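Local coordinates for lipoprotein (Leptospira interrogans serogroup Icterohaemorrhagiae serovar copenhageni, PDB 6OE6), which is a predicted lipoprotein of unknown function, whose modelled part folds into two facing beta sheets and binds sodium in the crystal, at residues G14-V19 against D122-L127; V72-F77 against G108-K113. All blocks are in the same frame, centred on the assembly; numbering follows the deposited sequence.

Contact 1: residues G14-V19 against D122-L127; sequences GEFGWV and DEVEFL
Val124 sets CG1 between its own backbone N and carbonyl carbon, and Phe16, turned to chi1 -69° so that CG lies anti to its carbonyl carbon, offers that methyl the face of its ring. CG1 sits over the middle of the ring, 3.5 Å from the centroid and only 6° off the normal, a well-centred CH-pi contact. CB of the same valine follows over the same face, nearer the rim, 3.7 Å from Phe16 CE2. The valine is shared: the methyl that lies over the phenylalanine also reaches the edge of the Trp18 indole, in its plane, with CG1 3.8 Å from CZ2. One methyl thus touches two aromatic groups of the opposing strand. No hydrogen bond joins the two segments, as expected for strands of different sheets in a beta sandwich: their axes pass 8.6 Å apart, inclined to each other, and alternate residues of each, Phe16 and Trp18 against Val124 and Phe126, turn into the layer between. Farther along, Trp18 CH2 approaches Phe126 CD2 at 3.9 Å; the six-membered ring and the phenyl ring are inclined at 66°, an oblique meeting. Phe48 touches both rings, and Trp18 NE1 donates a hydrogen bond to Thr42 O, which fixes the indole's polar edge within this apolar layer. At the other end the layer turns polar. Asp122 brings its carboxyl carbon CG to 3.9 Å from Phe16 CE2, while Asp122 OD1 accepts from Glu123 N at 2.9 Å, a bent bond on the anti side, tilted from the carboxylate plane. That oxygen also forms a salt bridge with Arg43, and OD2 bonds to the hydroxyl of Tyr58, whose ring meets that of Phe16.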
loop_
_atom_site.group_PDB
_atom_site.type_symbol
_atom_site.label_atom_id
_atom_site.label_comp_id
_atom_site.label_asym_id
_atom_site.label_seq_id
_atom_site.Cartn_x
_atom_site.Cartn_y
_atom_site.Cartn_z
ATOM N N GLY A 14 -11.035 7.724 4.441
ATOM C CA GLY A 14 -10.813 6.342 4.811
ATOM C C GLY A 14 -9.482 6.155 5.512
ATOM O O GLY A 14 -8.754 7.105 5.799
ATOM N N GLU A 15 -9.149 4.892 5.779
ATOM C CA GLU A 15 -7.936 4.566 6.522
ATOM C C GLU A 15 -7.237 3.373 5.897
ATOM O O GLU A 15 -7.897 2.395 5.533
ATOM C CB GLU A 15 -8.233 4.211 7.987
ATOM C CG GLU A 15 -8.618 5.387 8.867
ATOM C CD GLU A 15 -8.919 4.956 10.294
ATOM O OE1 GLU A 15 -9.384 3.809 10.485
ATOM O OE2 GLU A 15 -8.681 5.764 11.223
ATOM N N PHE A 16 -5.904 3.442 5.821
ATOM C CA PHE A 16 -5.069 2.300 5.439
ATOM C C PHE A 16 -4.440 1.666 6.678
ATOM O O PHE A 16 -4.030 2.368 7.609
ATOM C CB PHE A 16 -3.951 2.713 4.480
ATOM C CG PHE A 16 -4.428 3.111 3.111
ATOM C CD1 PHE A 16 -4.607 2.151 2.128
ATOM C CD2 PHE A 16 -4.659 4.448 2.801
ATOM C CE1 PHE A 16 -5.039 2.496 0.843
ATOM C CE2 PHE A 16 -5.074 4.826 1.535
ATOM C CZ PHE A 16 -5.283 3.838 0.541
ATOM N N GLY A 17 -4.370 0.328 6.682
ATOM C CA GLY A 17 -3.673 -0.395 7.721
ATOM C C GLY A 17 -2.756 -1.424 7.089
ATOM O O GLY A 17 -2.975 -1.856 5.963
ATOM N N TRP A 18 -1.721 -1.819 7.838
ATOM C CA TRP A 18 -0.658 -2.641 7.275
ATOM C C TRP A 18 -0.186 -3.689 8.265
ATOM O O TRP A 18 -0.206 -3.474 9.480
ATOM C CB TRP A 18 0.553 -1.786 6.852
ATOM C CG TRP A 18 0.136 -0.540 6.123
ATOM C CD1 TRP A 18 -0.317 0.630 6.680
ATOM C CD2 TRP A 18 0.112 -0.347 4.709
ATOM N NE1 TRP A 18 -0.615 1.536 5.694
ATOM C CE2 TRP A 18 -0.354 0.961 4.473
ATOM C CE3 TRP A 18 0.445 -1.153 3.618
ATOM C CZ2 TRP A 18 -0.504 1.479 3.185
ATOM C CZ3 TRP A 18 0.303 -0.633 2.340
ATOM C CH2 TRP A 18 -0.168 0.669 2.136
ATOM N N VAL A 19 0.271 -4.819 7.728
ATOM C CA VAL A 19 1.018 -5.800 8.517
ATOM C C VAL A 19 2.016 -6.465 7.582
ATOM O O VAL A 19 1.741 -6.640 6.392
ATOM C CB VAL A 19 0.093 -6.830 9.214
ATOM C CG1 VAL A 19 -0.715 -7.639 8.199
ATOM C CG2 VAL A 19 0.906 -7.762 10.087
ATOM N N ASP A 122 -8.911 7.653 -2.665
ATOM C CA ASP A 122 -7.866 7.731 -1.660
ATOM C C ASP A 122 -6.590 7.166 -2.265
ATOM O O ASP A 122 -6.622 6.456 -3.274
ATOM C CB ASP A 122 -8.244 6.961 -0.396
ATOM C CG ASP A 122 -7.715 7.603 0.863
ATOM O OD1 ASP A 122 -6.732 8.368 0.801
ATOM O OD2 ASP A 122 -8.305 7.336 1.927
ATOM N N GLU A 123 -5.466 7.522 -1.655
ATOM C CA GLU A 123 -4.177 7.042 -2.130
ATOM C C GLU A 123 -3.161 7.205 -1.012
ATOM O O GLU A 123 -3.350 7.995 -0.088
ATOM C CB GLU A 123 -3.729 7.789 -3.396
ATOM C CG GLU A 123 -3.333 9.227 -3.160
ATOM C CD GLU A 123 -3.166 9.992 -4.460
ATOM O OE1 GLU A 123 -4.143 10.057 -5.238
ATOM O OE2 GLU A 123 -2.064 10.514 -4.706
ATOM N N VAL A 124 -2.075 6.447 -1.114
ATOM C CA VAL A 124 -1.056 6.392 -0.071
ATOM C C VAL A 124 0.265 5.988 -0.716
ATOM O O VAL A 124 0.296 5.167 -1.641
ATOM C CB VAL A 124 -1.464 5.409 1.054
ATOM C CG1 VAL A 124 -1.593 3.992 0.506
ATOM C CG2 VAL A 124 -0.465 5.472 2.229
ATOM N N GLU A 125 1.355 6.589 -0.248
ATOM C CA GLU A 125 2.701 6.239 -0.689
ATOM C C GLU A 125 3.426 5.376 0.345
ATOM O O GLU A 125 3.242 5.541 1.556
ATOM C CB GLU A 125 3.525 7.503 -0.945
ATOM C CG GLU A 125 2.997 8.361 -2.075
ATOM C CD GLU A 125 3.781 9.653 -2.221
ATOM O OE1 GLU A 125 3.648 10.544 -1.349
ATOM O OE2 GLU A 125 4.538 9.761 -3.200
ATOM N N PHE A 126 4.299 4.491 -0.141
ATOM C CA PHE A 126 5.218 3.774 0.740
ATOM C C PHE A 126 6.530 3.478 0.013
ATOM O O PHE A 126 6.594 3.471 -1.214
ATOM C CB PHE A 126 4.581 2.482 1.300
ATOM C CG PHE A 126 4.196 1.450 0.260
ATOM C CD1 PHE A 126 5.141 0.540 -0.199
ATOM C CD2 PHE A 126 2.876 1.346 -0.226
ATOM C CE1 PHE A 126 4.785 -0.447 -1.150
ATOM C CE2 PHE A 126 2.512 0.344 -1.143
ATOM C CZ PHE A 126 3.473 -0.540 -1.617
ATOM N N LEU A 127 7.602 3.293 0.791
ATOM C CA LEU A 127 8.911 2.911 0.268
ATOM C C LEU A 127 9.156 1.432 0.544
ATOM O O LEU A 127 8.733 0.925 1.588
ATOM C CB LEU A 127 10.032 3.710 0.938
ATOM C CG LEU A 127 10.047 5.208 0.723
ATOM C CD1 LEU A 127 11.259 5.796 1.450
ATOM C CD2 LEU A 127 10.106 5.500 -0.751
#

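Contact 2: residues V72-F77 against G108-K113; sequences VSLSKF and GKYLLK
Over one face of the Phe77 ring lies the end of Lys109, with CE offset toward the rim and NZ nearly above the centre, 3.8 Å from the centroid and 9° off the normal: a cation-pi contact with a CH-pi contact beside it. The two residues belong to neighbouring antiparallel strands within one sheet of the sandwich. A bend at chi3 (72°) of Lys109 folds the amine over the ring, and Tyr81 meets the same ring edge-to-face. The Tyr110 ring is approached obliquely by Leu74 CD2 and Lys76 CG, and the lysine's aliphatic chain runs on past CE1 and CZ toward the hydroxyl, until CE stands 3.2 Å from Tyr110 OH; that hydroxyl is bonded to Ser106 O. Ser73 with Lys113 and Ser75 with Leu111 are hydrogen-bonded pairs, each closed by two backbone bonds, and Phe77 N adds another to Lys109 O at 2.8 Å. Between them come the non-hydrogen-bonded pairs Leu74 with Leu112 and Lys76 with Tyr110. On the face that carries Leu74, Leu112 and Tyr110, and at its end Lys76, the contact is largely apolar: Leu74 CD1 lies 4.0 Å from Leu112 CB, and Phe102 of the other sheet touches both leucines. The face of Ser73 and Ser75 is wetter. One water bonds to both serine hydroxyls and donates to Leu111 O, giving that carbonyl a second donor beside Ser75 N. Near Gly108, another water accepts from Lys76 NZ at 3.2 Å and from Lys109 N at 3.0 Å, and donates to Phe77 O at 2.7 Å.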
loop_
_atom_site.group_PDB
_atom_site.type_symbol
_atom_site.label_atom_id
_atom_site.label_comp_id
_atom_site.label_asym_id
_atom_site.label_seq_id
_atom_site.Cartn_x
_atom_site.Cartn_y
_atom_site.Cartn_z
ATOM N N VAL A 72 -8.051 -1.317 -7.022
ATOM C CA VAL A 72 -6.821 -0.666 -6.592
ATOM C C VAL A 72 -5.878 -0.630 -7.779
ATOM O O VAL A 72 -5.972 -1.448 -8.701
ATOM C CB VAL A 72 -6.150 -1.376 -5.404
ATOM C CG1 VAL A 72 -7.077 -1.308 -4.182
ATOM C CG2 VAL A 72 -5.816 -2.835 -5.773
ATOM N N SER A 73 -4.946 0.326 -7.736
ATOM C CA SER A 73 -3.800 0.301 -8.629
ATOM C C SER A 73 -2.549 0.558 -7.809
ATOM O O SER A 73 -2.577 1.227 -6.772
ATOM C CB SER A 73 -3.930 1.321 -9.760
ATOM O OG SER A 73 -3.669 2.624 -9.298
ATOM N N LEU A 74 -1.454 -0.025 -8.258
ATOM C CA LEU A 74 -0.162 0.274 -7.686
ATOM C C LEU A 74 0.707 0.867 -8.777
ATOM O O LEU A 74 0.696 0.394 -9.919
ATOM C CB LEU A 74 0.465 -1.002 -7.109
ATOM C CG LEU A 74 1.688 -0.773 -6.220
ATOM C CD1 LEU A 74 1.294 -0.067 -4.908
ATOM C CD2 LEU A 74 2.282 -2.160 -5.866
ATOM N N SER A 75 1.424 1.925 -8.438
ATOM C CA SER A 75 2.330 2.589 -9.357
ATOM C C SER A 75 3.723 2.597 -8.754
ATOM O O SER A 75 3.877 2.750 -7.544
ATOM C CB SER A 75 1.893 4.045 -9.615
ATOM O OG SER A 75 0.590 4.106 -10.192
ATOM N N LYS A 76 4.741 2.485 -9.601
ATOM C CA LYS A 76 6.120 2.519 -9.141
ATOM C C LYS A 76 6.768 3.807 -9.639
ATOM O O LYS A 76 6.560 4.209 -10.782
ATOM C CB LYS A 76 6.922 1.313 -9.637
ATOM C CG LYS A 76 8.352 1.265 -9.018
ATOM C CD LYS A 76 9.088 -0.008 -9.482
ATOM C CE LYS A 76 10.377 -0.250 -8.692
ATOM N NZ LYS A 76 11.422 0.770 -8.952
ATOM N N PHE A 77 7.544 4.455 -8.788
ATOM C CA PHE A 77 8.170 5.718 -9.191
ATOM C C PHE A 77 9.415 5.482 -10.054
ATOM O O PHE A 77 10.361 4.769 -9.653
ATOM C CB PHE A 77 8.527 6.493 -7.927
ATOM C CG PHE A 77 8.848 7.945 -8.151
ATOM C CD1 PHE A 77 7.836 8.886 -8.166
ATOM C CD2 PHE A 77 10.150 8.356 -8.336
ATOM C CE1 PHE A 77 8.124 10.236 -8.336
ATOM C CE2 PHE A 77 10.454 9.699 -8.504
ATOM C CZ PHE A 77 9.425 10.644 -8.503
ATOM N N GLY A 108 11.970 0.520 -3.987
ATOM C CA GLY A 108 11.541 1.721 -4.676
ATOM C C GLY A 108 10.406 2.412 -3.946
ATOM O O GLY A 108 10.083 2.100 -2.807
ATOM N N LYS A 109 9.821 3.376 -4.634
ATOM C CA LYS A 109 8.746 4.180 -4.078
ATOM C C LYS A 109 7.470 3.833 -4.828
ATOM O O LYS A 109 7.480 3.771 -6.061
ATOM C CB LYS A 109 9.085 5.676 -4.211
ATOM C CG LYS A 109 8.123 6.596 -3.450
ATOM C CD LYS A 109 8.701 8.033 -3.347
ATOM C CE LYS A 109 8.677 8.755 -4.685
ATOM N NZ LYS A 109 9.184 10.175 -4.605
ATOM N N TYR A 110 6.381 3.622 -4.087
ATOM C CA TYR A 110 5.128 3.118 -4.641
ATOM C C TYR A 110 3.958 3.972 -4.200
ATOM O O TYR A 110 3.978 4.585 -3.126
ATOM C CB TYR A 110 4.841 1.654 -4.192
ATOM C CG TYR A 110 5.883 0.701 -4.747
ATOM C CD1 TYR A 110 5.674 0.095 -5.990
ATOM C CD2 TYR A 110 7.084 0.468 -4.068
ATOM C CE1 TYR A 110 6.618 -0.736 -6.544
ATOM C CE2 TYR A 110 8.038 -0.384 -4.609
ATOM C CZ TYR A 110 7.780 -0.984 -5.854
ATOM O OH TYR A 110 8.702 -1.822 -6.429
ATOM N N LEU A 111 2.923 3.976 -5.048
ATOM C CA LEU A 111 1.698 4.731 -4.832
ATOM C C LEU A 111 0.543 3.768 -5.026
ATOM O O LEU A 111 0.369 3.206 -6.119
ATOM C CB LEU A 111 1.589 5.910 -5.812
ATOM C CG LEU A 111 0.318 6.768 -5.752
ATOM C CD1 LEU A 111 0.216 7.449 -4.384
ATOM C CD2 LEU A 111 0.299 7.787 -6.899
ATOM N N LEU A 112 -0.252 3.599 -3.982
ATOM C CA LEU A 112 -1.418 2.708 -4.006
ATOM C C LEU A 112 -2.648 3.599 -4.059
ATOM O O LEU A 112 -2.799 4.483 -3.213
ATOM C CB LEU A 112 -1.435 1.833 -2.751
ATOM C CG LEU A 112 -2.682 0.993 -2.451
ATOM C CD1 LEU A 112 -2.957 -0.002 -3.596
ATOM C CD2 LEU A 112 -2.434 0.252 -1.133
ATOM N N LYS A 113 -3.500 3.397 -5.063
ATOM C CA LYS A 113 -4.725 4.171 -5.212
ATOM C C LYS A 113 -5.922 3.250 -5.031
ATOM O O LYS A 113 -5.875 2.081 -5.410
ATOM C CB LYS A 113 -4.811 4.819 -6.595
ATOM C CG LYS A 113 -3.696 5.851 -6.914
ATOM C CD LYS A 113 -3.895 6.402 -8.296
ATOM C CE LYS A 113 -2.715 7.272 -8.718
ATOM N NZ LYS A 113 -3.034 7.961 -9.981
HETATM O O HOH W 1 -1.315 3.763 -8.349
HETATM O O HOH W 2 -0.615 6.023 -11.529
HETATM O O HOH W 3 11.013 3.532 -7.335
#

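Contact 1 lies in the core, where strand 15-21 of one sheet faces strand 119-129 of the other; contact 2 is partly buried and joins two strands within the second sheet. Strands 119-129 and 108-116 are themselves neighbours: Phe126 O lies 2.9 Å from Tyr110 N, and Val124 O stands at the same distance from Leu112 N, both probable hydrogen bonds. Strand 108-116 therefore ties the interface between the sheets to the pairing in contact 2. The chemistry follows position. Contact 1 rests on rings and methyls, with polar bonding at its Asp122 end, whereas contact 2 is held by backbone bonds, with lysines and waters on its more exposed side and at its end.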